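Beta-L-arabinobiosidase (Bacteroides thetaiotaomicron, PDB 5MQR) probably hydrolyses arabinose-containing linkages in plant pectin, carrying a sialidase-like beta-propeller region and a second glycoside hydrolase region in one chain. Local coordinates at residues G199-N207 with T215-S223; M1025-R1033 with N1043-F1054. All coordinates share one frame; numbering follows the deposited sequence.

Interaction 1 (G199-N207 with T215-S223); sequences GPIYFIYYN and TDYPYFKKS
The outer strand of a four-stranded antiparallel propeller sheet, residues 202-206, is joined at Phe-203 to Tyr-219 by a single backbone bridge, a worked example of a loop folding back over an edge strand. Phe-203 N donates to Pro-218 O (2.9 Å), while Phe-220 N donates to Phe-203 O. Just beyond, Ile-204 and Tyr-205 together face Arg-187 of the neighbouring strand in a classic beta bulge, where the strand turns a corner.

Side chains then divide between the two flanks of this bridge. On one, Ile-201 CG2 sits over a face of the Tyr-217 ring, 3.8 Å from its centroid, in a CH-pi contact. Phe-203 takes Thr-215 CG2 over a ring face and Tyr-217 O at its edge, 3.5 Å from Phe-203 CD2. On the other, Tyr-202 CG lies anti to the carbonyl carbon (chi1 -57°), which lays the ring beside Pro-218, with CD2 3.8 Å from CG of the proline, and carries OH to a water, 2.6 Å away, shared with Ser-223 OG. That serine oxygen is also held by Asp-225 N. A leucine in place of Tyr-202 would probably leave the water without its tyrosine partner and Pro-218 CG with less to rest on.

Farther along, the Tyr-206 and Tyr-219 rings are nearly parallel (27°) but slid apart, centroids 5.7 Å from each other. Tyr-206 OH is buried against Tyr-219 CB (3.5 Å) and has no hydrogen-bond partner in the model. With mostly apolar side chains round two backbone bonds, the join probably owes much to packing.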
loop_
_atom_site.group_PDB
_atom_site.type_symbol
_atom_site.label_atom_id
_atom_site.label_comp_id
_atom_site.label_asym_id
_atom_site.label_seq_id
_atom_site.Cartn_x
_atom_site.Cartn_y
_atom_site.Cartn_z
ATOM N N GLY A 199 44.397 6.270 -9.169
ATOM C CA GLY A 199 45.732 6.082 -8.621
ATOM C C GLY A 199 46.422 4.888 -9.249
ATOM O O GLY A 199 45.841 4.210 -10.112
ATOM N N PRO A 200 47.675 4.617 -8.828
ATOM C CA PRO A 200 48.347 3.485 -9.460
ATOM C C PRO A 200 47.763 2.143 -9.027
ATOM O O PRO A 200 47.083 2.054 -8.000
ATOM C CB PRO A 200 49.823 3.641 -9.050
ATOM C CG PRO A 200 49.951 5.025 -8.470
ATOM C CD PRO A 200 48.587 5.400 -7.969
ATOM N N ILE A 201 47.977 1.136 -9.869
ATOM C CA ILE A 201 47.558 -0.218 -9.582
ATOM C C ILE A 201 48.573 -0.886 -8.661
ATOM O O ILE A 201 49.772 -0.815 -8.905
ATOM C CB ILE A 201 47.407 -1.070 -10.861
ATOM C CG1 ILE A 201 46.347 -0.452 -11.781
ATOM C CG2 ILE A 201 47.003 -2.508 -10.490
ATOM C CD1 ILE A 201 46.348 -1.016 -13.178
ATOM N N TYR A 202 48.074 -1.526 -7.608
ATOM C CA TYR A 202 48.897 -2.369 -6.768
ATOM C C TYR A 202 48.246 -3.739 -6.556
ATOM O O TYR A 202 47.030 -3.897 -6.678
ATOM C CB TYR A 202 49.127 -1.732 -5.401
ATOM C CG TYR A 202 49.755 -0.361 -5.415
ATOM C CD1 TYR A 202 48.966 0.793 -5.527
ATOM C CD2 TYR A 202 51.126 -0.200 -5.258
ATOM C CE1 TYR A 202 49.538 2.061 -5.524
ATOM C CE2 TYR A 202 51.698 1.058 -5.252
ATOM C CZ TYR A 202 50.901 2.181 -5.384
ATOM O OH TYR A 202 51.477 3.419 -5.371
ATOM N N PHE A 203 49.083 -4.712 -6.221
ATOM C CA PHE A 203 48.620 -5.980 -5.718
ATOM C C PHE A 203 48.318 -5.883 -4.226
ATOM O O PHE A 203 49.112 -5.359 -3.440
ATOM C CB PHE A 203 49.658 -7.069 -5.937
ATOM C CG PHE A 203 49.589 -7.696 -7.284
ATOM C CD1 PHE A 203 48.765 -8.787 -7.505
ATOM C CD2 PHE A 203 50.341 -7.194 -8.329
ATOM C CE1 PHE A 203 48.693 -9.380 -8.736
ATOM C CE2 PHE A 203 50.279 -7.778 -9.576
ATOM C CZ PHE A 203 49.453 -8.875 -9.781
ATOM N N ILE A 204 47.164 -6.414 -3.860
ATOM C CA ILE A 204 46.764 -6.563 -2.475
ATOM C C ILE A 204 46.883 -8.038 -1.994
ATOM O O ILE A 204 47.006 -8.289 -0.789
ATOM C CB ILE A 204 45.342 -5.991 -2.269
ATOM C CG1 ILE A 204 45.026 -5.824 -0.777
ATOM C CG2 ILE A 204 44.283 -6.864 -2.923
ATOM C CD1 ILE A 204 43.765 -5.021 -0.474
ATOM N N TYR A 205 46.842 -8.999 -2.922
ATOM C CA TYR A 205 46.975 -10.415 -2.589
ATOM C C TYR A 205 47.708 -11.148 -3.716
ATOM O O TYR A 205 47.429 -10.918 -4.897
ATOM C CB TYR A 205 45.588 -11.025 -2.371
ATOM C CG TYR A 205 45.602 -12.516 -2.124
ATOM C CD1 TYR A 205 45.748 -13.032 -0.828
ATOM C CD2 TYR A 205 45.482 -13.419 -3.192
ATOM C CE1 TYR A 205 45.756 -14.407 -0.597
ATOM C CE2 TYR A 205 45.494 -14.801 -2.982
ATOM C CZ TYR A 205 45.629 -15.303 -1.683
ATOM O OH TYR A 205 45.646 -16.683 -1.484
ATOM N N TYR A 206 48.642 -12.017 -3.337
ATOM C CA TYR A 206 49.323 -12.891 -4.286
ATOM C C TYR A 206 48.881 -14.321 -4.068
ATOM O O TYR A 206 48.858 -14.809 -2.925
ATOM C CB TYR A 206 50.828 -12.840 -4.111
ATOM C CG TYR A 206 51.436 -11.487 -4.367
ATOM C CD1 TYR A 206 51.571 -10.995 -5.670
ATOM C CD2 TYR A 206 51.877 -10.696 -3.316
ATOM C CE1 TYR A 206 52.144 -9.752 -5.916
ATOM C CE2 TYR A 206 52.458 -9.454 -3.551
ATOM C CZ TYR A 206 52.583 -8.985 -4.844
ATOM O OH TYR A 206 53.146 -7.755 -5.053
ATOM N N ASN A 207 48.540 -14.993 -5.167
ATOM C CA ASN A 207 48.361 -16.433 -5.146
ATOM C C ASN A 207 49.733 -17.076 -4.986
ATOM O O ASN A 207 50.754 -16.468 -5.314
ATOM C CB ASN A 207 47.657 -16.924 -6.415
ATOM C CG ASN A 207 46.165 -16.628 -6.414
ATOM O OD1 ASN A 207 45.706 -15.714 -7.086
ATOM N ND2 ASN A 207 45.409 -17.408 -5.675
ATOM N N THR A 215 55.792 -10.200 -10.388
ATOM C CA THR A 215 54.554 -9.549 -10.793
ATOM C C THR A 215 54.839 -8.137 -11.306
ATOM O O THR A 215 55.889 -7.554 -11.018
ATOM C CB THR A 215 53.542 -9.500 -9.641
ATOM O OG1 THR A 215 54.161 -8.973 -8.462
ATOM C CG2 THR A 215 53.006 -10.887 -9.347
ATOM N N ASP A 216 53.884 -7.601 -12.066
ATOM C CA ASP A 216 54.086 -6.396 -12.878
ATOM C C ASP A 216 53.482 -5.116 -12.303
ATOM O O ASP A 216 53.471 -4.095 -12.973
ATOM C CB ASP A 216 53.530 -6.645 -14.284
ATOM C CG ASP A 216 54.237 -7.786 -14.998
ATOM O OD1 ASP A 216 55.453 -7.955 -14.792
ATOM O OD2 ASP A 216 53.585 -8.510 -15.776
ATOM N N TYR A 217 52.966 -5.173 -11.079
ATOM C CA TYR A 217 52.556 -3.980 -10.341
ATOM C C TYR A 217 53.094 -4.123 -8.922
ATOM O O TYR A 217 53.190 -5.229 -8.422
ATOM C CB TYR A 217 51.030 -3.850 -10.284
ATOM C CG TYR A 217 50.361 -3.658 -11.621
ATOM C CD1 TYR A 217 50.655 -2.548 -12.424
ATOM C CD2 TYR A 217 49.437 -4.581 -12.093
ATOM C CE1 TYR A 217 50.043 -2.378 -13.672
ATOM C CE2 TYR A 217 48.808 -4.418 -13.322
ATOM C CZ TYR A 217 49.109 -3.323 -14.119
ATOM O OH TYR A 217 48.468 -3.178 -15.344
ATOM N N PRO A 218 53.443 -3.006 -8.264
ATOM C CA PRO A 218 53.995 -3.178 -6.915
ATOM C C PRO A 218 52.965 -3.588 -5.870
ATOM O O PRO A 218 51.744 -3.491 -6.082
ATOM C CB PRO A 218 54.638 -1.814 -6.597
ATOM C CG PRO A 218 54.037 -0.842 -7.565
ATOM C CD PRO A 218 53.556 -1.617 -8.756
ATOM N N TYR A 219 53.475 -4.095 -4.759
ATOM C CA TYR A 219 52.652 -4.446 -3.613
ATOM C C TYR A 219 52.102 -3.173 -2.961
ATOM O O TYR A 219 52.778 -2.147 -2.913
ATOM C CB TYR A 219 53.493 -5.245 -2.634
ATOM C CG TYR A 219 52.761 -5.836 -1.461
ATOM C CD1 TYR A 219 51.680 -6.680 -1.642
ATOM C CD2 TYR A 219 53.203 -5.594 -0.171
ATOM C CE1 TYR A 219 51.033 -7.240 -0.563
ATOM C CE2 TYR A 219 52.574 -6.150 0.915
ATOM C CZ TYR A 219 51.496 -6.969 0.723
ATOM O OH TYR A 219 50.879 -7.493 1.829
ATOM N N PHE A 220 50.876 -3.245 -2.470
ATOM C CA PHE A 220 50.179 -2.046 -2.009
ATOM C C PHE A 220 50.918 -1.289 -0.897
ATOM O O PHE A 220 50.796 -0.083 -0.805
ATOM C CB PHE A 220 48.729 -2.354 -1.599
ATOM C CG PHE A 220 48.581 -2.963 -0.223
ATOM C CD1 PHE A 220 48.673 -4.338 -0.038
ATOM C CD2 PHE A 220 48.310 -2.156 0.884
ATOM C CE1 PHE A 220 48.527 -4.900 1.222
ATOM C CE2 PHE A 220 48.145 -2.710 2.153
ATOM C CZ PHE A 220 48.263 -4.084 2.325
ATOM N N LYS A 221 51.695 -1.997 -0.081
ATOM C CA LYS A 221 52.435 -1.359 0.987
ATOM C C LYS A 221 53.571 -0.461 0.483
ATOM O O LYS A 221 54.156 0.257 1.274
ATOM C CB LYS A 221 52.978 -2.397 1.979
ATOM C CG LYS A 221 51.905 -3.123 2.802
ATOM C CD LYS A 221 52.519 -3.744 4.068
ATOM C CE LYS A 221 51.986 -5.131 4.423
ATOM N NZ LYS A 221 50.919 -5.145 5.442
ATOM N N LYS A 222 53.890 -0.493 -0.809
ATOM C CA LYS A 222 54.953 0.359 -1.332
ATOM C C LYS A 222 54.479 1.765 -1.645
ATOM O O LYS A 222 55.314 2.650 -1.838
ATOM C CB LYS A 222 55.589 -0.247 -2.581
ATOM C CG LYS A 222 56.187 -1.629 -2.352
ATOM C CD LYS A 222 57.507 -1.580 -1.598
ATOM C CE LYS A 222 57.517 -2.587 -0.451
ATOM N NZ LYS A 222 58.920 -2.908 -0.105
ATOM N N SER A 223 53.167 1.973 -1.715
ATOM C CA SER A 223 52.628 3.318 -1.905
ATOM C C SER A 223 53.095 4.240 -0.796
ATOM O O SER A 223 53.113 3.856 0.365
ATOM C CB SER A 223 51.099 3.314 -1.907
ATOM O OG SER A 223 50.570 4.610 -2.111
HETATM O O HOH W 1 49.994 5.420 -4.581
#

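Interaction 2 (M1025-R1033 with N1043-F1054); sequences MITGLIGLR and NPLIPADKWDWF
Leu-1029 and Ile-1030, near the end of helix 1022-1029 with its wider pi-type turn, meet the loop that leads into strand 1053-1061 of an antiparallel sheet, most of it in the region matching the glycosyl hydrolase family 65 C-terminal domain. The apolar side is the closely packed one. Leu-1029 crosses Ile-1046 at about a right angle, CG to CG1 3.7 Å, and sends CD2 against CH2 of the Trp-1051 indole (3.9 Å). Ile-1030 slides past Phe-1054 in the opposite direction, and its folded chain (chi1 -63°, chi2 -74°) brings CD1 to within 3.4 Å of CD1 of the phenylalanine. Ile-1046 CD1 rests over a face of that same ring, so both isoleucines bear on Phe-1054. Phe-661 and Phe-976 extend this apolar cluster beyond the two segments.

The other side is polar and wetter. A water lies 2.8 Å from Gly-1028 O and 2.7 Å from Asn-1043 O, and Asn-1043 ND2 bonds OD1 of Asn-963 on helix 948-964. Past Ile-1046 the chain swings away in a largely exposed type II beta turn, Pro-1047 to Lys-1050, before Trp-1051 and Phe-1054 bring it back.

Between these sides the backbones come together. Gly-1031 has positive phi (86°), and a side chain there would clash with Asn-1043 O and Pro-1044 N. Leu-1045 N donates to Leu-1029 O and weakly to Gly-1028 O, while Asn-1043 N bonds Gly-1031 O at 2.9 Å.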
loop_
_atom_site.group_PDB
_atom_site.type_symbol
_atom_site.label_atom_id
_atom_site.label_comp_id
_atom_site.label_asym_id
_atom_site.label_seq_id
_atom_site.Cartn_x
_atom_site.Cartn_y
_atom_site.Cartn_z
HETATM N N MSE A 1025 -16.566 2.917 15.032
HETATM C CA MSE A 1025 -15.393 2.339 14.387
HETATM C C MSE A 1025 -14.672 3.395 13.563
HETATM O O MSE A 1025 -13.473 3.561 13.686
HETATM C CB MSE A 1025 -15.770 1.150 13.509
HETATM C CG MSE A 1025 -16.361 -0.043 14.259
HETATM SE SE MSE A 1025 -14.928 -1.005 15.200
HETATM C CE MSE A 1025 -14.243 -1.863 13.557
ATOM N N ILE A 1026 -15.427 4.140 12.764
ATOM C CA ILE A 1026 -14.887 5.109 11.833
ATOM C C ILE A 1026 -14.377 6.380 12.518
ATOM O O ILE A 1026 -13.283 6.878 12.183
ATOM C CB ILE A 1026 -15.933 5.454 10.764
ATOM C CG1 ILE A 1026 -16.197 4.223 9.893
ATOM C CG2 ILE A 1026 -15.471 6.615 9.881
ATOM C CD1 ILE A 1026 -17.430 4.331 9.008
ATOM N N THR A 1027 -15.145 6.916 13.461
ATOM C CA THR A 1027 -14.797 8.206 14.061
ATOM C C THR A 1027 -14.014 8.128 15.361
ATOM O O THR A 1027 -13.421 9.132 15.756
ATOM C CB THR A 1027 -16.030 9.116 14.313
ATOM O OG1 THR A 1027 -16.898 8.501 15.267
ATOM C CG2 THR A 1027 -16.771 9.378 13.039
ATOM N N GLY A 1028 -14.032 6.983 16.044
ATOM C CA GLY A 1028 -13.387 6.862 17.344
ATOM C C GLY A 1028 -12.161 5.984 17.254
ATOM O O GLY A 1028 -11.027 6.452 17.446
ATOM N N LEU A 1029 -12.393 4.701 16.954
ATOM C CA LEU A 1029 -11.317 3.701 16.843
ATOM C C LEU A 1029 -10.299 4.044 15.740
ATOM O O LEU A 1029 -9.144 4.249 16.018
ATOM C CB LEU A 1029 -11.912 2.318 16.595
ATOM C CG LEU A 1029 -10.919 1.205 16.870
ATOM C CD1 LEU A 1029 -10.776 0.925 18.353
ATOM C CD2 LEU A 1029 -11.394 -0.042 16.182
ATOM N N ILE A 1030 -10.749 4.130 14.501
ATOM C CA ILE A 1030 -9.905 4.587 13.395
ATOM C C ILE A 1030 -9.649 6.085 13.519
ATOM O O ILE A 1030 -8.589 6.571 13.144
ATOM C CB ILE A 1030 -10.570 4.309 12.030
ATOM C CG1 ILE A 1030 -10.767 2.806 11.810
ATOM C CG2 ILE A 1030 -9.758 4.895 10.870
ATOM C CD1 ILE A 1030 -9.488 2.067 11.499
ATOM N N GLY A 1031 -10.624 6.815 14.054
ATOM C CA GLY A 1031 -10.398 8.166 14.474
ATOM C C GLY A 1031 -10.539 9.231 13.408
ATOM O O GLY A 1031 -9.974 10.323 13.575
ATOM N N LEU A 1032 -11.308 8.979 12.351
ATOM C CA LEU A 1032 -11.618 10.063 11.412
ATOM C C LEU A 1032 -12.560 11.044 12.085
ATOM O O LEU A 1032 -13.670 10.674 12.433
ATOM C CB LEU A 1032 -12.252 9.531 10.133
ATOM C CG LEU A 1032 -12.730 10.566 9.093
ATOM C CD1 LEU A 1032 -11.609 11.461 8.578
ATOM C CD2 LEU A 1032 -13.378 9.832 7.934
ATOM N N ARG A 1033 -12.114 12.284 12.265
ATOM C CA ARG A 1033 -12.906 13.301 12.966
ATOM C C ARG A 1033 -13.586 14.277 12.010
ATOM O O ARG A 1033 -12.959 15.193 11.505
ATOM C CB ARG A 1033 -12.014 14.068 13.952
ATOM C CG ARG A 1033 -11.183 13.168 14.885
ATOM C CD ARG A 1033 -12.027 12.305 15.819
ATOM N NE ARG A 1033 -12.860 13.114 16.706
ATOM C CZ ARG A 1033 -13.871 12.653 17.448
ATOM N NH1 ARG A 1033 -14.211 11.355 17.435
ATOM N NH2 ARG A 1033 -14.563 13.495 18.220
ATOM N N ASN A 1043 -7.216 10.598 14.411
ATOM C CA ASN A 1043 -6.598 10.369 15.700
ATOM C C ASN A 1043 -7.096 9.037 16.218
ATOM O O ASN A 1043 -8.035 8.987 17.008
ATOM C CB ASN A 1043 -6.947 11.508 16.662
ATOM C CG ASN A 1043 -6.253 11.360 17.999
ATOM O OD1 ASN A 1043 -5.101 10.928 18.055
ATOM N ND2 ASN A 1043 -6.961 11.655 19.074
ATOM N N PRO A 1044 -6.504 7.937 15.735
ATOM C CA PRO A 1044 -6.950 6.617 16.175
ATOM C C PRO A 1044 -6.772 6.401 17.663
ATOM O O PRO A 1044 -5.754 6.764 18.210
ATOM C CB PRO A 1044 -6.055 5.653 15.407
ATOM C CG PRO A 1044 -5.436 6.452 14.330
ATOM C CD PRO A 1044 -5.358 7.852 14.823
ATOM N N LEU A 1045 -7.771 5.812 18.298
ATOM C CA LEU A 1045 -7.694 5.471 19.705
ATOM C C LEU A 1045 -7.428 3.977 19.852
ATOM O O LEU A 1045 -8.139 3.266 20.536
ATOM C CB LEU A 1045 -8.994 5.875 20.423
ATOM C CG LEU A 1045 -9.433 7.312 20.212
ATOM C CD1 LEU A 1045 -10.832 7.512 20.766
ATOM C CD2 LEU A 1045 -8.428 8.287 20.793
ATOM N N ILE A 1046 -6.420 3.496 19.162
ATOM C CA ILE A 1046 -5.984 2.122 19.258
ATOM C C ILE A 1046 -4.649 2.253 19.978
ATOM O O ILE A 1046 -3.877 3.140 19.652
ATOM C CB ILE A 1046 -5.848 1.532 17.858
ATOM C CG1 ILE A 1046 -7.211 1.559 17.199
ATOM C CG2 ILE A 1046 -5.316 0.107 17.906
ATOM C CD1 ILE A 1046 -7.214 1.106 15.757
ATOM N N PRO A 1047 -4.388 1.425 21.003
ATOM C CA PRO A 1047 -3.062 1.517 21.611
ATOM C C PRO A 1047 -1.938 1.110 20.676
ATOM O O PRO A 1047 -2.148 0.376 19.683
ATOM C CB PRO A 1047 -3.120 0.554 22.802
ATOM C CG PRO A 1047 -4.419 -0.162 22.718
ATOM C CD PRO A 1047 -5.311 0.570 21.770
ATOM N N ALA A 1048 -0.751 1.598 21.007
ATOM C CA ALA A 1048 0.466 1.171 20.347
ATOM C C ALA A 1048 0.614 -0.334 20.570
ATOM O O ALA A 1048 0.397 -0.831 21.691
ATOM C CB ALA A 1048 1.688 1.925 20.901
ATOM N N ASP A 1049 0.933 -1.043 19.490
ATOM C CA ASP A 1049 1.180 -2.504 19.510
ATOM C C ASP A 1049 -0.052 -3.376 19.687
ATOM O O ASP A 1049 0.075 -4.572 19.988
ATOM C CB ASP A 1049 2.274 -2.900 20.532
ATOM C CG ASP A 1049 3.578 -2.209 20.260
ATOM O OD1 ASP A 1049 4.212 -2.568 19.230
ATOM O OD2 ASP A 1049 3.948 -1.293 21.038
ATOM N N LYS A 1050 -1.240 -2.809 19.498
ATOM C CA LYS A 1050 -2.445 -3.618 19.512
ATOM C C LYS A 1050 -2.522 -4.419 18.208
ATOM O O LYS A 1050 -2.613 -5.637 18.248
ATOM C CB LYS A 1050 -3.682 -2.733 19.681
ATOM C CG LYS A 1050 -5.024 -3.444 19.636
ATOM C CD LYS A 1050 -5.145 -4.609 20.606
ATOM C CE LYS A 1050 -5.145 -4.170 22.064
ATOM N NZ LYS A 1050 -5.369 -5.351 22.962
ATOM N N TRP A 1051 -2.474 -3.707 17.074
ATOM C CA TRP A 1051 -2.595 -4.266 15.734
ATOM C C TRP A 1051 -1.408 -3.882 14.811
ATOM O O TRP A 1051 -1.099 -2.699 14.639
ATOM C CB TRP A 1051 -3.900 -3.777 15.076
ATOM C CG TRP A 1051 -5.153 -4.286 15.706
ATOM C CD1 TRP A 1051 -5.296 -5.384 16.532
ATOM C CD2 TRP A 1051 -6.470 -3.758 15.524
ATOM N NE1 TRP A 1051 -6.602 -5.521 16.907
ATOM C CE2 TRP A 1051 -7.345 -4.543 16.300
ATOM C CE3 TRP A 1051 -6.992 -2.679 14.798
ATOM C CZ2 TRP A 1051 -8.718 -4.292 16.360
ATOM C CZ3 TRP A 1051 -8.349 -2.422 14.870
ATOM C CH2 TRP A 1051 -9.200 -3.239 15.637
ATOM N N ASP A 1052 -0.795 -4.873 14.169
ATOM C CA ASP A 1052 0.293 -4.611 13.230
ATOM C C ASP A 1052 -0.171 -3.857 11.998
ATOM O O ASP A 1052 0.632 -3.189 11.356
ATOM C CB ASP A 1052 0.952 -5.905 12.768
ATOM C CG ASP A 1052 1.756 -6.570 13.850
ATOM O OD1 ASP A 1052 2.025 -5.957 14.916
ATOM O OD2 ASP A 1052 2.137 -7.725 13.609
ATOM N N TRP A 1053 -1.455 -3.954 11.671
ATOM C CA TRP A 1053 -1.986 -3.247 10.517
ATOM C C TRP A 1053 -3.462 -3.098 10.635
ATOM O O TRP A 1053 -4.101 -3.874 11.334
ATOM C CB TRP A 1053 -1.669 -4.018 9.222
ATOM C CG TRP A 1053 -1.940 -5.490 9.295
ATOM C CD1 TRP A 1053 -1.048 -6.488 9.654
ATOM C CD2 TRP A 1053 -3.178 -6.142 9.034
ATOM N NE1 TRP A 1053 -1.677 -7.717 9.626
ATOM C CE2 TRP A 1053 -2.980 -7.532 9.243
ATOM C CE3 TRP A 1053 -4.451 -5.689 8.655
ATOM C CZ2 TRP A 1053 -4.008 -8.472 9.063
ATOM C CZ3 TRP A 1053 -5.475 -6.628 8.469
ATOM C CH2 TRP A 1053 -5.246 -8.005 8.681
ATOM N N PHE A 1054 -4.001 -2.106 9.939
ATOM C CA PHE A 1054 -5.448 -2.034 9.705
ATOM C C PHE A 1054 -5.700 -1.040 8.607
ATOM O O PHE A 1054 -4.804 -0.272 8.241
ATOM C CB PHE A 1054 -6.252 -1.643 10.965
ATOM C CG PHE A 1054 -5.855 -0.326 11.574
ATOM C CD1 PHE A 1054 -6.345 0.863 11.075
ATOM C CD2 PHE A 1054 -5.004 -0.282 12.668
ATOM C CE1 PHE A 1054 -5.979 2.085 11.641
ATOM C CE2 PHE A 1054 -4.625 0.930 13.239
ATOM C CZ PHE A 1054 -5.121 2.119 12.725
HETATM O O HOH W 2 -10.660 9.188 17.647
#

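How the interactions relate
Interactions 1 and 2 follow one another along the chain and never touch: their centres are 62 Å apart and their nearest atoms about 44 Å. Each packs a regular element against a segment a few residues on: an edge strand against the loop after it in interaction 1, a helix end against the loop and strand start beyond a short strand in interaction 2. Their settings differ. Interaction 1 is only partly buried, with its centre about 51 Å from that of the chain, whereas interaction 2 is buried and lies about 18 Å from it. A calcium ion lies about 13 Å from the side chain of Ile-204, too far for that side chain to touch it.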